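Local coordinates for periplasmic binding protein/LacI transcriptional regulator (Clostridium phytofermentans, PDB 3BRS) that probably binds a sugar outside the cell membrane and delivers it to a membrane transporter for uptake, at residues 74-79 with 99-104. Sequence-based numbering, arbitrary orientation.
Sequences ADYEKT and GMKQDI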
# COMPACT_ATOMS: atom_id res chain seq x y z
N ALA A 74 -7.24 7.48 -0.75
CA ALA A 74 -7.10 7.21 0.71
C ALA A 74 -8.17 6.24 1.25
O ALA A 74 -7.93 5.50 2.18
CB ALA A 74 -7.06 8.52 1.53
N ASP A 75 -9.37 6.33 0.73
CA ASP A 75 -10.49 5.60 1.27
C ASP A 75 -11.24 4.90 0.14
O ASP A 75 -11.65 5.53 -0.86
CB ASP A 75 -11.46 6.60 2.00
CG ASP A 75 -12.40 5.85 2.88
OD1 ASP A 75 -13.38 5.38 2.35
OD2 ASP A 75 -12.08 5.57 4.05
N TYR A 76 -11.48 3.61 0.31
CA TYR A 76 -12.11 2.80 -0.67
C TYR A 76 -13.51 3.31 -1.04
O TYR A 76 -13.90 3.23 -2.22
CB TYR A 76 -12.23 1.42 0.00
CG TYR A 76 -12.91 0.36 -0.87
CD1 TYR A 76 -12.34 -0.02 -2.08
CD2 TYR A 76 -14.05 -0.33 -0.43
CE1 TYR A 76 -12.92 -1.00 -2.89
CE2 TYR A 76 -14.62 -1.30 -1.22
CZ TYR A 76 -14.05 -1.60 -2.46
OH TYR A 76 -14.60 -2.58 -3.28
N GLU A 77 -14.27 3.82 -0.08
CA GLU A 77 -15.62 4.41 -0.37
C GLU A 77 -15.76 5.96 -0.45
O GLU A 77 -16.62 6.47 -1.17
CB GLU A 77 -16.55 3.84 0.68
CG GLU A 77 -16.71 2.31 0.51
CD GLU A 77 -17.34 1.63 1.69
OE1 GLU A 77 -17.86 0.51 1.52
OE2 GLU A 77 -17.29 2.20 2.80
N LYS A 78 -14.89 6.71 0.24
CA LYS A 78 -15.14 8.16 0.48
C LYS A 78 -14.35 9.09 -0.35
O LYS A 78 -14.80 10.23 -0.57
CB LYS A 78 -14.96 8.51 1.96
CG LYS A 78 -15.26 7.25 2.87
CD LYS A 78 -15.99 7.59 4.04
CE LYS A 78 -17.41 7.63 3.62
NZ LYS A 78 -18.21 7.01 4.76
N THR A 79 -13.19 8.62 -0.87
CA THR A 79 -12.42 9.32 -1.87
C THR A 79 -13.26 9.81 -3.14
O THR A 79 -13.08 10.89 -3.70
CB THR A 79 -11.21 8.41 -2.29
OG1 THR A 79 -10.38 8.24 -1.18
CG2 THR A 79 -10.38 9.11 -3.34
N GLY A 99 -7.22 1.45 -5.02
CA GLY A 99 -8.44 1.82 -5.77
C GLY A 99 -9.63 2.27 -4.93
O GLY A 99 -9.60 2.30 -3.66
N MET A 100 -10.68 2.67 -5.66
CA MET A 100 -12.04 2.88 -5.13
C MET A 100 -13.04 1.69 -5.49
O MET A 100 -12.84 0.94 -6.42
CB MET A 100 -12.58 4.17 -5.66
CG MET A 100 -11.68 5.41 -5.21
SD MET A 100 -12.11 7.02 -5.92
CE MET A 100 -11.15 6.73 -7.36
N LYS A 101 -14.11 1.59 -4.70
CA LYS A 101 -15.22 0.71 -4.88
C LYS A 101 -15.95 1.15 -6.10
O LYS A 101 -16.59 0.31 -6.75
CB LYS A 101 -16.20 0.85 -3.70
CG LYS A 101 -17.28 -0.26 -3.60
CD LYS A 101 -18.40 0.18 -2.64
CE LYS A 101 -18.67 1.71 -2.73
NZ LYS A 101 -19.79 2.17 -1.80
N GLN A 102 -15.92 2.45 -6.39
CA GLN A 102 -16.65 3.00 -7.55
C GLN A 102 -15.76 2.90 -8.79
O GLN A 102 -14.56 3.18 -8.74
CB GLN A 102 -17.14 4.44 -7.31
CG GLN A 102 -18.07 4.56 -6.02
CD GLN A 102 -17.26 4.81 -4.72
OE1 GLN A 102 -16.01 4.62 -4.66
NE2 GLN A 102 -17.96 5.27 -3.69
N ASP A 103 -16.35 2.49 -9.91
CA ASP A 103 -15.55 2.15 -11.07
C ASP A 103 -15.27 3.36 -11.94
O ASP A 103 -15.69 3.40 -13.10
CB ASP A 103 -16.21 1.06 -11.90
CG ASP A 103 -15.34 0.64 -13.05
OD1 ASP A 103 -14.11 0.48 -12.80
OD2 ASP A 103 -15.86 0.53 -14.19
N ILE A 104 -14.53 4.33 -11.41
CA ILE A 104 -14.28 5.53 -12.20
C ILE A 104 -12.89 5.69 -12.79
O ILE A 104 -12.72 6.60 -13.63
CB ILE A 104 -14.77 6.80 -11.48
CG1 ILE A 104 -13.98 6.98 -10.18
CG2 ILE A 104 -16.34 6.75 -11.29
CD1 ILE A 104 -14.11 8.35 -9.51
O HOH W 1 -13.96 5.88 -2.92
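With CG anti to the backbone N (chi1 179°), Tyr76 carries its ring beside its own carbonyl carbon and over the backbone of Lys101; the two side chains cross at about a right angle. The contact joins two loops that follow neighbouring parallel strands, 68-71 and 92-96, of one alpha/beta lobe in the two-lobed periplasmic binding protein fold. Lys101 CB makes a CH-pi contact over one ring face, 3.7 Å from the centroid and displaced toward the rim, while Gly99 O lies at the ring edge. Tyr76 also reaches Lys144 and Met147 of helix 144-157 in the other lobe, placing the contact beside the interlobe cleft. Beneath the ring, Lys101 N donates a nearly straight bond to Tyr76 O (3.0 Å, 169°). A bend at chi2 (88°) turns the Gln102 amide toward 74-79, where NE2 donates a hydrogen bond to Glu77 O (3.1 Å), which lies near the plane of the Gln102 amide. Gln102 OE1 and Asp75 O are bridged by a water, adding a water-mediated link to the two direct bonds. Farther in, Met100 packs against Tyr80 and Ala83 of helix 80-83, and its SD touches Thr79 CG2 at 3.7 Å.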